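Local coordinates for protein cycloalternan-forming enzyme (Listeria monocytogenes serovar 1/2a, PDB 5F7U) that is a multidomain family 31 glycoside hydrolase-type protein that combines a TIM barrel with beta-rich domains, including a family 6 carbohydrate-binding module, and binds glycan and magnesium ions, at residues R1004-N1009 with Q1013-P1018; F86-E91 with A140-F145; N390-T395 with R673-A678; G422-Y427 with W518-E523. The protein carries 1 engineered substitution. One frame throughout, in Å; residues are numbered along the deposited sequence.

Contact 1: residues R1004-N1009 with Q1013-P1018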
loop_
_atom_site.group_PDB
_atom_site.type_symbol
_atom_site.label_atom_id
_atom_site.label_comp_id
_atom_site.label_asym_id
_atom_site.label_seq_id
_atom_site.Cartn_x
_atom_site.Cartn_y
_atom_site.Cartn_z
ATOM N N ARG A 1004 -47.650 -11.701 -17.903
ATOM C CA ARG A 1004 -46.390 -12.366 -17.545
ATOM C C ARG A 1004 -46.496 -12.959 -16.147
ATOM O O ARG A 1004 -47.330 -12.549 -15.340
ATOM C CB ARG A 1004 -45.195 -11.407 -17.621
ATOM C CG ARG A 1004 -44.854 -10.893 -19.016
ATOM C CD ARG A 1004 -44.310 -11.985 -19.931
ATOM N NE ARG A 1004 -43.928 -11.441 -21.236
ATOM C CZ ARG A 1004 -44.776 -11.159 -22.228
ATOM N NH1 ARG A 1004 -44.302 -10.678 -23.374
ATOM N NH2 ARG A 1004 -46.090 -11.358 -22.097
ATOM N N THR A 1005 -45.646 -13.942 -15.874
ATOM C CA THR A 1005 -45.637 -14.608 -14.587
ATOM C C THR A 1005 -44.406 -14.104 -13.852
ATOM O O THR A 1005 -43.330 -13.962 -14.453
ATOM C CB THR A 1005 -45.620 -16.137 -14.779
ATOM O OG1 THR A 1005 -46.822 -16.535 -15.448
ATOM C CG2 THR A 1005 -45.552 -16.863 -13.456
ATOM N N VAL A 1006 -44.580 -13.787 -12.566
ATOM C CA VAL A 1006 -43.496 -13.276 -11.735
ATOM C C VAL A 1006 -43.300 -14.213 -10.542
ATOM O O VAL A 1006 -44.279 -14.690 -9.966
ATOM C CB VAL A 1006 -43.784 -11.835 -11.227
ATOM C CG1 VAL A 1006 -42.500 -11.202 -10.677
ATOM C CG2 VAL A 1006 -44.324 -10.973 -12.361
ATOM N N TYR A 1007 -42.039 -14.463 -10.191
ATOM C CA TYR A 1007 -41.685 -15.212 -8.989
ATOM C C TYR A 1007 -40.872 -14.284 -8.109
ATOM O O TYR A 1007 -39.858 -13.724 -8.559
ATOM C CB TYR A 1007 -40.848 -16.440 -9.342
ATOM C CG TYR A 1007 -41.593 -17.473 -10.149
ATOM C CD1 TYR A 1007 -41.716 -17.356 -11.537
ATOM C CD2 TYR A 1007 -42.174 -18.579 -9.519
ATOM C CE1 TYR A 1007 -42.396 -18.320 -12.278
ATOM C CE2 TYR A 1007 -42.841 -19.552 -10.249
ATOM C CZ TYR A 1007 -42.955 -19.415 -11.624
ATOM O OH TYR A 1007 -43.634 -20.381 -12.331
ATOM N N ILE A 1008 -41.305 -14.138 -6.861
ATOM C CA ILE A 1008 -40.593 -13.320 -5.886
ATOM C C ILE A 1008 -40.066 -14.282 -4.841
ATOM O O ILE A 1008 -40.850 -14.849 -4.066
ATOM C CB ILE A 1008 -41.519 -12.266 -5.204
ATOM C CG1 ILE A 1008 -42.298 -11.416 -6.235
ATOM C CG2 ILE A 1008 -40.701 -11.414 -4.212
ATOM C CD1 ILE A 1008 -41.431 -10.547 -7.127
ATOM N N ASN A 1009 -38.749 -14.500 -4.847
ATOM C CA ASN A 1009 -38.145 -15.520 -3.987
ATOM C C ASN A 1009 -38.940 -16.828 -4.026
ATOM O O ASN A 1009 -39.212 -17.422 -2.982
ATOM C CB ASN A 1009 -38.042 -15.000 -2.545
ATOM C CG ASN A 1009 -37.180 -13.776 -2.437
ATOM O OD1 ASN A 1009 -36.069 -13.724 -2.990
ATOM N ND2 ASN A 1009 -37.679 -12.770 -1.715
ATOM N N GLN A 1013 -46.862 -15.173 -9.012
ATOM C CA GLN A 1013 -48.135 -14.500 -9.324
ATOM C C GLN A 1013 -48.150 -14.150 -10.793
ATOM O O GLN A 1013 -47.090 -14.031 -11.415
ATOM C CB GLN A 1013 -48.325 -13.242 -8.477
ATOM C CG GLN A 1013 -47.224 -12.210 -8.638
ATOM C CD GLN A 1013 -47.482 -10.979 -7.812
ATOM O OE1 GLN A 1013 -48.491 -10.290 -7.997
ATOM N NE2 GLN A 1013 -46.586 -10.706 -6.874
ATOM N N GLN A 1014 -49.348 -13.956 -11.340
ATOM C CA GLN A 1014 -49.472 -13.521 -12.721
ATOM C C GLN A 1014 -49.883 -12.051 -12.768
ATOM O O GLN A 1014 -50.730 -11.615 -11.988
ATOM C CB GLN A 1014 -50.466 -14.396 -13.489
ATOM C CG GLN A 1014 -50.345 -14.250 -15.006
ATOM C CD GLN A 1014 -51.306 -15.122 -15.800
ATOM O OE1 GLN A 1014 -52.518 -15.126 -15.562
ATOM N NE2 GLN A 1014 -50.767 -15.849 -16.775
ATOM N N ILE A 1015 -49.277 -11.301 -13.685
ATOM C CA ILE A 1015 -49.541 -9.869 -13.799
ATOM C C ILE A 1015 -50.141 -9.556 -15.163
ATOM O O ILE A 1015 -49.811 -10.203 -16.157
ATOM C CB ILE A 1015 -48.292 -8.996 -13.539
ATOM C CG1 ILE A 1015 -47.231 -9.179 -14.638
ATOM C CG2 ILE A 1015 -47.724 -9.309 -12.153
ATOM C CD1 ILE A 1015 -46.025 -8.245 -14.530
ATOM N N THR A 1016 -51.020 -8.564 -15.174
ATOM C CA THR A 1016 -51.717 -8.123 -16.382
ATOM C C THR A 1016 -51.115 -6.817 -16.838
ATOM O O THR A 1016 -50.968 -5.869 -16.051
ATOM C CB THR A 1016 -53.219 -7.944 -16.117
ATOM O OG1 THR A 1016 -53.784 -9.224 -15.838
ATOM C CG2 THR A 1016 -53.931 -7.355 -17.336
ATOM N N LEU A 1017 -50.753 -6.782 -18.112
ATOM C CA LEU A 1017 -50.116 -5.635 -18.701
ATOM C C LEU A 1017 -50.990 -5.168 -19.861
ATOM O O LEU A 1017 -50.859 -5.693 -20.969
ATOM C CB LEU A 1017 -48.719 -6.019 -19.172
ATOM C CG LEU A 1017 -47.800 -6.588 -18.087
ATOM C CD1 LEU A 1017 -46.605 -7.306 -18.700
ATOM C CD2 LEU A 1017 -47.365 -5.466 -17.148
ATOM N N PRO A 1018 -51.910 -4.207 -19.607
ATOM C CA PRO A 1018 -52.829 -3.747 -20.666
ATOM C C PRO A 1018 -52.138 -3.190 -21.909
ATOM O O PRO A 1018 -51.029 -2.656 -21.824
ATOM C CB PRO A 1018 -53.639 -2.634 -19.984
ATOM C CG PRO A 1018 -53.535 -2.923 -18.523
ATOM C CD PRO A 1018 -52.184 -3.549 -18.317
#
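R1004 with I1015 and V1006 with Q1013 form two hydrogen-bonded antiparallel pairs, showing how a hairpin is joined chiefly through its main chain. The bond from I1015 N to R1004 O (2.8 Å) is almost straight, whereas its return partner, R1004 N to I1015 O, stretches to 3.2 Å and meets the carbonyl more obliquely. V1006 and Q1013 exchange two further bonds. T1005 and Q1014 lie between them as a non-hydrogen-bonded pair, their CA atoms 4.4 Å apart. The hairpin of strands 1002-1008 and 1011-1017 forms one edge of a five-stranded antiparallel sheet of the carbohydrate-binding module, whose family adopts a beta-sandwich. Apolar contacts gather on the face of V1006 and I1015, where their CG2 methyls meet at 3.8 Å beside F1044. I1015 CG1 sits between its own backbone N and carbonyl carbon (chi1 67°), tucked against R1004 O at 3.4 Å. Nearby, the side chains of L1017 and R1004 cross at about a right angle, CD1 touching CG. Polar ends find partners elsewhere: R1004 bends at chi2 to reach F969, by cation-pi contact, and A1052 O, probably helping to position that residue of a glycan pocket, while on the opposite face the carboxylate of D1050 receives both T1005 OG1 and Q1014 NE2.

Contact 2: residues F86-E91 with A140-F145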
loop_
_atom_site.group_PDB
_atom_site.type_symbol
_atom_site.label_atom_id
_atom_site.label_comp_id
_atom_site.label_asym_id
_atom_site.label_seq_id
_atom_site.Cartn_x
_atom_site.Cartn_y
_atom_site.Cartn_z
ATOM N N PHE A 86 29.771 -26.839 21.439
ATOM C CA PHE A 86 30.006 -26.162 22.703
ATOM C C PHE A 86 28.786 -26.153 23.610
ATOM O O PHE A 86 27.675 -26.495 23.183
ATOM C CB PHE A 86 30.507 -24.736 22.432
ATOM C CG PHE A 86 31.791 -24.710 21.684
ATOM C CD1 PHE A 86 32.997 -24.957 22.342
ATOM C CD2 PHE A 86 31.803 -24.482 20.297
ATOM C CE1 PHE A 86 34.202 -24.977 21.635
ATOM C CE2 PHE A 86 33.002 -24.495 19.590
ATOM C CZ PHE A 86 34.200 -24.737 20.262
ATOM N N GLU A 87 29.025 -25.817 24.874
ATOM C CA GLU A 87 27.951 -25.682 25.862
ATOM C C GLU A 87 27.541 -24.234 26.054
ATOM O O GLU A 87 28.338 -23.319 25.811
ATOM C CB GLU A 87 28.404 -26.265 27.186
ATOM C CG GLU A 87 28.639 -27.760 27.141
ATOM C CD GLU A 87 29.357 -28.244 28.386
ATOM O OE1 GLU A 87 28.746 -28.236 29.470
ATOM O OE2 GLU A 87 30.537 -28.617 28.284
ATOM N N LYS A 88 26.305 -24.041 26.527
ATOM C CA LYS A 88 25.793 -22.707 26.855
ATOM C C LYS A 88 26.767 -22.049 27.833
ATOM O O LYS A 88 27.148 -22.672 28.828
ATOM C CB LYS A 88 24.400 -22.807 27.487
ATOM C CG LYS A 88 23.804 -21.469 27.921
ATOM C CD LYS A 88 22.625 -21.701 28.835
ATOM C CE LYS A 88 21.931 -20.401 29.192
ATOM N NZ LYS A 88 20.863 -20.662 30.188
ATOM N N GLY A 89 27.162 -20.811 27.530
ATOM C CA GLY A 89 28.094 -20.053 28.372
ATOM C C GLY A 89 29.551 -20.110 27.930
ATOM O O GLY A 89 30.360 -19.319 28.408
ATOM N N ASP A 90 29.899 -21.038 27.035
ATOM C CA ASP A 90 31.277 -21.116 26.532
ATOM C C ASP A 90 31.610 -19.843 25.768
ATOM O O ASP A 90 30.810 -19.360 24.961
ATOM C CB ASP A 90 31.513 -22.338 25.636
ATOM C CG ASP A 90 31.594 -23.648 26.407
ATOM O OD1 ASP A 90 31.793 -23.652 27.643
ATOM O OD2 ASP A 90 31.472 -24.702 25.753
ATOM N N GLU A 91 32.785 -19.297 26.057
ATOM C CA GLU A 91 33.271 -18.107 25.390
ATOM C C GLU A 91 34.466 -18.546 24.563
ATOM O O GLU A 91 35.487 -18.976 25.109
ATOM C CB GLU A 91 33.661 -17.039 26.418
ATOM C CG GLU A 91 34.290 -15.799 25.795
ATOM C CD GLU A 91 34.741 -14.759 26.808
ATOM O OE1 GLU A 91 35.675 -13.998 26.481
ATOM O OE2 GLU A 91 34.190 -14.680 27.925
ATOM N N ALA A 140 12.416 -17.863 35.555
ATOM C CA ALA A 140 12.872 -18.330 34.252
ATOM C C ALA A 140 13.032 -19.849 34.268
ATOM O O ALA A 140 13.278 -20.461 35.314
ATOM C CB ALA A 140 14.184 -17.651 33.879
ATOM N N THR A 141 12.899 -20.457 33.101
ATOM C CA THR A 141 13.015 -21.917 32.972
ATOM C C THR A 141 14.448 -22.438 33.147
ATOM O O THR A 141 14.641 -23.599 33.485
ATOM C CB THR A 141 12.507 -22.400 31.611
ATOM O OG1 THR A 141 13.241 -21.744 30.574
ATOM C CG2 THR A 141 11.034 -22.136 31.440
ATOM N N ALA A 142 15.433 -21.579 32.887
ATOM C CA ALA A 142 16.852 -21.892 33.011
ATOM C C ALA A 142 17.600 -20.606 33.295
ATOM O O ALA A 142 17.075 -19.518 33.043
ATOM C CB ALA A 142 17.382 -22.546 31.732
ATOM N N GLY A 143 18.826 -20.721 33.799
ATOM C CA GLY A 143 19.649 -19.541 34.051
ATOM C C GLY A 143 19.320 -18.856 35.363
ATOM O O GLY A 143 18.389 -19.255 36.067
ATOM N N ASP A 144 20.068 -17.806 35.677
ATOM C CA ASP A 144 19.925 -17.105 36.962
ATOM C C ASP A 144 19.349 -15.683 36.865
ATOM O O ASP A 144 19.525 -14.877 37.783
ATOM C CB ASP A 144 21.257 -17.107 37.725
ATOM C CG ASP A 144 22.396 -16.461 36.938
ATOM O OD1 ASP A 144 22.142 -15.717 35.947
ATOM O OD2 ASP A 144 23.569 -16.719 37.310
ATOM N N PHE A 145 18.655 -15.366 35.769
ATOM C CA PHE A 145 18.068 -14.030 35.633
ATOM C C PHE A 145 16.803 -13.895 36.479
ATOM O O PHE A 145 16.199 -14.897 36.836
ATOM C CB PHE A 145 17.688 -13.736 34.172
ATOM C CG PHE A 145 18.852 -13.560 33.227
ATOM C CD1 PHE A 145 20.172 -13.427 33.675
ATOM C CD2 PHE A 145 18.607 -13.484 31.853
ATOM C CE1 PHE A 145 21.226 -13.261 32.764
ATOM C CE2 PHE A 145 19.651 -13.304 30.948
ATOM C CZ PHE A 145 20.961 -13.205 31.401
#
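K88 touches A142 and G143 in a sparse surface contact between two loops, one linking strands 76-84 and 91-100, the other closing the hairpin of strands 134-140 and 148-153. A single long side chain spans the distance. K88 CG stands anti to the backbone N (chi1 178°) and the chain stays extended to its end, which carries NZ to 4.2 Å from A142 CB and 4.1 Å from G143 N. No hydrogen bond joins the loops directly. The ammonium group is instead held by a salt bridge to E119 on strand 106-129, a long strand that pairs with both 91-100 and 134-140 and so reaches the neighbourhood of either loop. Y120, next along that strand, gives its N-H to T141 OG1. The base of the lysine is set by its own loop: D90 N bonds to E87 O at 3.0 Å, and D90 OD2 receives E87 N at 2.8 Å from well above the carboxylate plane. The other carboxylate oxygen, OD1, is bonded by N58, while OD2 also lies at the edge of the F86 ring, in its plane. E87 to D90 make a type II beta turn, with G89 in the third position at the positive phi (97°) characteristic of that turn.

Contact 3: residues N390-T395 with R673-A678; sequences NDIPAT and RSPWNA
I392 meets P675 and W676, and N390 ND2 comes up obliquely beside W676 CB, in a contact made without any hydrogen bond between the segments. I392 CD1 lies 4.0 Å from P675 CG, the two side chains sliding past each other in opposite directions, while I392 CG1 comes to W676 CZ3 at 4.1 Å, at the ring edge and near its plane. The N390 amide lies only 15° from parallel to the indole, with ND2 3.6 Å from W676 CB; that nitrogen is bonded to N386 O, which helps to orient the amide. W676 CG sits between its own backbone N and carbonyl carbon (chi1 57°). One face of the indole carries S674 OG, which stands 3.2 Å above the ring plane, toward the rim. S674 is also the N-cap of helix 675-682, its OG accepting N677 N at 3.2 Å. Across the contact, a Schellman motif with D391 at positive phi ends helix 377-389, and P393 follows as the centre of an inverse gamma turn. This is the return from the first helix of the TIM barrel to strand 396-399: I392 also packs on L367 of the first strand and L695 of helix 687-700, while W676 leans on N386 and A387 of helix 377-389 and M369 of strand 367-369.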
loop_
_atom_site.group_PDB
_atom_site.type_symbol
_atom_site.label_atom_id
_atom_site.label_comp_id
_atom_site.label_asym_id
_atom_site.label_seq_id
_atom_site.Cartn_x
_atom_site.Cartn_y
_atom_site.Cartn_z
ATOM N N ASN A 390 -1.670 14.695 -27.429
ATOM C CA ASN A 390 -2.500 13.534 -27.109
ATOM C C ASN A 390 -3.481 13.785 -25.957
ATOM O O ASN A 390 -4.088 12.838 -25.431
ATOM C CB ASN A 390 -1.593 12.321 -26.842
ATOM C CG ASN A 390 -0.939 11.805 -28.116
ATOM O OD1 ASN A 390 -1.600 11.156 -28.921
ATOM N ND2 ASN A 390 0.337 12.128 -28.331
ATOM N N ASP A 391 -3.637 15.058 -25.582
ATOM C CA ASP A 391 -4.545 15.477 -24.503
ATOM C C ASP A 391 -4.362 14.660 -23.213
ATOM O O ASP A 391 -5.320 14.075 -22.686
ATOM C CB ASP A 391 -6.009 15.440 -24.991
ATOM C CG ASP A 391 -6.238 16.306 -26.228
ATOM O OD1 ASP A 391 -5.793 17.469 -26.235
ATOM O OD2 ASP A 391 -6.869 15.825 -27.196
ATOM N N ILE A 392 -3.113 14.624 -22.745
ATOM C CA ILE A 392 -2.742 13.888 -21.531
ATOM C C ILE A 392 -2.318 14.929 -20.482
ATOM O O ILE A 392 -1.153 15.347 -20.458
ATOM C CB ILE A 392 -1.618 12.844 -21.806
ATOM C CG1 ILE A 392 -1.972 11.890 -22.958
ATOM C CG2 ILE A 392 -1.241 12.097 -20.519
ATOM C CD1 ILE A 392 -3.198 11.000 -22.728
ATOM N N PRO A 393 -3.259 15.351 -19.614
ATOM C CA PRO A 393 -2.974 16.386 -18.624
ATOM C C PRO A 393 -2.283 15.817 -17.364
ATOM O O PRO A 393 -2.814 15.870 -16.253
ATOM C CB PRO A 393 -4.363 16.946 -18.337
ATOM C CG PRO A 393 -5.239 15.734 -18.424
ATOM C CD PRO A 393 -4.692 14.986 -19.605
ATOM N N ALA A 394 -1.068 15.320 -17.548
ATOM C CA ALA A 394 -0.286 14.777 -16.453
ATOM C C ALA A 394 0.116 15.901 -15.495
ATOM O O ALA A 394 0.084 17.088 -15.866
ATOM C CB ALA A 394 0.956 14.066 -17.002
ATOM N N THR A 395 0.489 15.531 -14.266
ATOM C CA THR A 395 0.919 16.526 -13.271
ATOM C C THR A 395 2.318 16.289 -12.717
ATOM O O THR A 395 2.897 17.187 -12.098
ATOM C CB THR A 395 -0.062 16.623 -12.095
ATOM O OG1 THR A 395 -0.177 15.343 -11.468
ATOM C CG2 THR A 395 -1.438 17.109 -12.581
ATOM N N ARG A 673 6.544 3.662 -21.597
ATOM C CA ARG A 673 5.209 3.144 -21.315
ATOM C C ARG A 673 4.160 4.273 -21.343
ATOM O O ARG A 673 3.127 4.206 -20.678
ATOM C CB ARG A 673 5.198 2.393 -19.981
ATOM C CG ARG A 673 5.447 0.883 -20.114
ATOM C CD ARG A 673 6.872 0.567 -20.518
ATOM N NE ARG A 673 7.182 -0.855 -20.328
ATOM C CZ ARG A 673 8.155 -1.500 -20.967
ATOM N NH1 ARG A 673 8.918 -0.869 -21.871
ATOM N NH2 ARG A 673 8.365 -2.799 -20.716
ATOM N N SER A 674 4.428 5.308 -22.134
ATOM C CA SER A 674 3.447 6.361 -22.380
ATOM C C SER A 674 2.346 5.833 -23.316
ATOM O O SER A 674 2.595 4.882 -24.078
ATOM C CB SER A 674 4.171 7.527 -23.049
ATOM O OG SER A 674 4.680 7.113 -24.305
ATOM N N PRO A 675 1.137 6.462 -23.302
ATOM C CA PRO A 675 0.078 5.911 -24.162
ATOM C C PRO A 675 0.371 6.099 -25.648
ATOM O O PRO A 675 0.036 5.221 -26.434
ATOM C CB PRO A 675 -1.185 6.666 -23.733
ATOM C CG PRO A 675 -0.691 7.895 -23.030
ATOM C CD PRO A 675 0.612 7.498 -22.382
ATOM N N TRP A 676 1.022 7.210 -26.026
ATOM C CA TRP A 676 1.381 7.430 -27.423
ATOM C C TRP A 676 2.433 6.410 -27.909
ATOM O O TRP A 676 2.326 5.880 -29.023
ATOM C CB TRP A 676 1.787 8.913 -27.688
ATOM C CG TRP A 676 2.921 9.408 -26.828
ATOM C CD1 TRP A 676 4.247 9.316 -27.112
ATOM C CD2 TRP A 676 2.828 10.074 -25.554
ATOM N NE1 TRP A 676 4.997 9.854 -26.084
ATOM C CE2 TRP A 676 4.155 10.318 -25.111
ATOM C CE3 TRP A 676 1.758 10.461 -24.729
ATOM C CZ2 TRP A 676 4.444 10.968 -23.900
ATOM C CZ3 TRP A 676 2.041 11.093 -23.497
ATOM C CH2 TRP A 676 3.380 11.334 -23.097
ATOM N N ASN A 677 3.434 6.110 -27.082
ATOM C CA ASN A 677 4.377 5.054 -27.455
ATOM C C ASN A 677 3.771 3.665 -27.458
ATOM O O ASN A 677 4.185 2.821 -28.265
ATOM C CB ASN A 677 5.650 5.055 -26.599
ATOM C CG ASN A 677 6.782 4.289 -27.270
ATOM O OD1 ASN A 677 7.091 4.535 -28.439
ATOM N ND2 ASN A 677 7.347 3.308 -26.569
ATOM N N ALA A 678 2.799 3.428 -26.575
ATOM C CA ALA A 678 2.116 2.131 -26.550
ATOM C C ALA A 678 1.368 1.903 -27.869
ATOM O O ALA A 678 1.432 0.811 -28.439
ATOM C CB ALA A 678 1.202 2.013 -25.326
#

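Contact 4: residues G422-Y427 with W518-E523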
loop_
_atom_site.group_PDB
_atom_site.type_symbol
_atom_site.label_atom_id
_atom_site.label_comp_id
_atom_site.label_asym_id
_atom_site.label_seq_id
_atom_site.Cartn_x
_atom_site.Cartn_y
_atom_site.Cartn_z
ATOM N N GLY A 422 34.279 19.749 -0.159
ATOM C CA GLY A 422 32.821 19.562 -0.226
ATOM C C GLY A 422 31.997 20.835 -0.294
ATOM O O GLY A 422 30.812 20.822 0.049
ATOM N N GLU A 423 32.622 21.928 -0.738
ATOM C CA GLU A 423 31.955 23.223 -0.904
ATOM C C GLU A 423 30.835 23.066 -1.933
ATOM O O GLU A 423 30.969 22.306 -2.901
ATOM C CB GLU A 423 32.963 24.311 -1.336
ATOM C CG GLU A 423 33.922 24.745 -0.226
ATOM C CD GLU A 423 35.214 25.408 -0.715
ATOM O OE1 GLU A 423 35.325 25.781 -1.907
ATOM O OE2 GLU A 423 36.147 25.559 0.115
ATOM N N ALA A 424 29.726 23.756 -1.698
ATOM C CA ALA A 424 28.543 23.632 -2.552
ATOM C C ALA A 424 28.627 24.553 -3.758
ATOM O O ALA A 424 29.275 25.613 -3.698
ATOM C CB ALA A 424 27.279 23.907 -1.752
ATOM N N PHE A 425 28.001 24.124 -4.857
ATOM C CA PHE A 425 27.833 24.948 -6.053
ATOM C C PHE A 425 26.533 25.753 -6.003
ATOM O O PHE A 425 25.562 25.362 -5.328
ATOM C CB PHE A 425 27.811 24.074 -7.317
ATOM C CG PHE A 425 29.122 23.418 -7.634
ATOM C CD1 PHE A 425 29.451 22.173 -7.087
ATOM C CD2 PHE A 425 30.034 24.036 -8.489
ATOM C CE1 PHE A 425 30.674 21.571 -7.376
ATOM C CE2 PHE A 425 31.259 23.432 -8.782
ATOM C CZ PHE A 425 31.578 22.199 -8.222
ATOM N N SER A 426 26.534 26.877 -6.717
ATOM C CA SER A 426 25.325 27.622 -7.048
ATOM C C SER A 426 25.116 27.423 -8.548
ATOM O O SER A 426 26.005 26.859 -9.224
ATOM C CB SER A 426 25.502 29.108 -6.711
ATOM O OG SER A 426 25.809 29.288 -5.340
ATOM N N TYR A 427 23.956 27.868 -9.063
ATOM C CA TYR A 427 23.637 27.758 -10.501
ATOM C C TYR A 427 24.654 28.482 -11.419
ATOM O O TYR A 427 25.032 27.950 -12.473
ATOM C CB TYR A 427 22.243 28.311 -10.772
ATOM C CG TYR A 427 21.670 27.961 -12.134
ATOM C CD1 TYR A 427 21.154 26.689 -12.381
ATOM C CD2 TYR A 427 21.626 28.910 -13.171
ATOM C CE1 TYR A 427 20.611 26.363 -13.619
ATOM C CE2 TYR A 427 21.094 28.587 -14.421
ATOM C CZ TYR A 427 20.570 27.315 -14.628
ATOM O OH TYR A 427 20.037 26.950 -15.849
ATOM N N TRP A 518 25.523 16.808 2.593
ATOM C CA TRP A 518 25.018 16.105 1.401
ATOM C C TRP A 518 23.897 16.903 0.732
ATOM O O TRP A 518 23.941 17.144 -0.480
ATOM C CB TRP A 518 24.501 14.748 1.827
ATOM C CG TRP A 518 24.168 13.802 0.724
ATOM C CD1 TRP A 518 22.927 13.581 0.176
ATOM C CD2 TRP A 518 25.062 12.878 0.088
ATOM N NE1 TRP A 518 23.002 12.586 -0.784
ATOM C CE2 TRP A 518 24.298 12.136 -0.855
ATOM C CE3 TRP A 518 26.441 12.598 0.226
ATOM C CZ2 TRP A 518 24.860 11.125 -1.660
ATOM C CZ3 TRP A 518 27.007 11.591 -0.579
ATOM C CH2 TRP A 518 26.205 10.864 -1.513
ATOM N N THR A 519 22.924 17.341 1.539
ATOM C CA THR A 519 21.801 18.127 1.038
ATOM C C THR A 519 22.229 19.511 0.545
ATOM O O THR A 519 21.700 19.987 -0.457
ATOM C CB THR A 519 20.650 18.224 2.046
ATOM O OG1 THR A 519 21.096 18.867 3.240
ATOM C CG2 THR A 519 20.060 16.812 2.363
ATOM N N SER A 520 23.217 20.134 1.205
ATOM C CA SER A 520 23.715 21.453 0.745
ATOM C C SER A 520 24.198 21.418 -0.719
ATOM O O SER A 520 24.099 22.417 -1.442
ATOM C CB SER A 520 24.815 22.021 1.660
ATOM O OG SER A 520 26.059 21.353 1.487
ATOM N N GLN A 521 24.706 20.263 -1.148
ATOM C CA GLN A 521 25.241 20.098 -2.498
ATOM C C GLN A 521 24.133 20.108 -3.534
ATOM O O GLN A 521 24.367 20.422 -4.700
ATOM C CB GLN A 521 26.029 18.791 -2.617
ATOM C CG GLN A 521 27.239 18.703 -1.697
ATOM C CD GLN A 521 28.008 17.424 -1.922
ATOM O OE1 GLN A 521 27.487 16.333 -1.688
ATOM N NE2 GLN A 521 29.244 17.542 -2.389
ATOM N N ARG A 522 22.934 19.743 -3.087
ATOM C CA ARG A 522 21.742 19.736 -3.919
ATOM C C ARG A 522 20.867 20.980 -3.767
ATOM O O ARG A 522 19.878 21.104 -4.491
ATOM C CB ARG A 522 20.874 18.491 -3.622
ATOM C CG ARG A 522 21.400 17.215 -4.244
ATOM C CD ARG A 522 22.190 16.400 -3.245
ATOM N NE ARG A 522 22.683 15.155 -3.843
ATOM C CZ ARG A 522 23.853 14.603 -3.556
ATOM N NH1 ARG A 522 24.238 13.480 -4.176
ATOM N NH2 ARG A 522 24.652 15.188 -2.673
ATOM N N GLU A 523 21.223 21.895 -2.854
ATOM C CA GLU A 523 20.371 23.064 -2.580
ATOM C C GLU A 523 19.988 23.840 -3.847
ATOM O O GLU A 523 18.810 24.167 -4.045
ATOM C CB GLU A 523 21.039 24.011 -1.574
ATOM C CG GLU A 523 20.095 25.082 -1.039
ATOM C CD GLU A 523 20.809 26.278 -0.425
ATOM O OE1 GLU A 523 21.837 26.098 0.256
ATOM O OE2 GLU A 523 20.347 27.426 -0.611
HETATM O O HOH W 1 28.733 22.532 1.308
HETATM O O HOH W 2 29.453 20.277 -4.112
HETATM O O HOH W 3 23.779 23.812 -3.884
HETATM O O HOH W 4 26.952 21.559 -4.909
#
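G422 and A424 come up against Q521 and S520 where a long loop of the TIM barrel, leading from strand 396-399 to helix 439-448, passes the region of helix 512-520. The contact illustrates how water can join a loop to the end region of a helix, through backbone and side-chain atoms alike, since no direct hydrogen bond crosses it. At G422, the carbonyl O takes a bond from W517 NE1 and another from a water at 3.0 Å; the same water donates to S520 OG at 2.9 Å, and that hydroxyl also bonds to W517 O. E423 turns its side chain away but lends its carbonyl, O lying 2.8 Å from a second water. That water accepts from Q521 NE2 at 3.2 Å, brought there by a glutamine chain extended about chi2 (-177°). A424 makes the closest direct touch, its CB resting 3.5 Å from S520 O. F425 then uses both of its backbone polar atoms: N gives to a water at 2.8 Å that donates in turn to Q521 O, and O receives from another water, which also donates to S520 O. The first of these two waters sits at the edge of the F425 ring, in its plane, and the ring itself stacks with F430. Behind S520 and Q521, the guanidinium of R522 lies over W518 NE1, and R522 NH2 reaches W518 O at 3.0 Å from the carbonyl face opposite Q521 N.

How the contacts relate
Contacts 3 and 4 belong to the same TIM-barrel domain: both segments of contact 4 fall in the sequence interval between the two halves of contact 3, yet their nearest atoms remain about 19 Å apart. Contact 1, in the family 6 carbohydrate-binding module, lies far away, its centre about 53 Å from that of contact 3 and about 80 Å from that of contact 4, on the other side of the chain's centre from the latter. Contact 2 is also remote, its centre about 54 Å from that of contact 4. Ligands lie near three of them: the R1004 side chain is about 7 Å from a bound glucose, that of Q521 about 11 Å from another, and that of W676 about 12 Å from a magnesium ion.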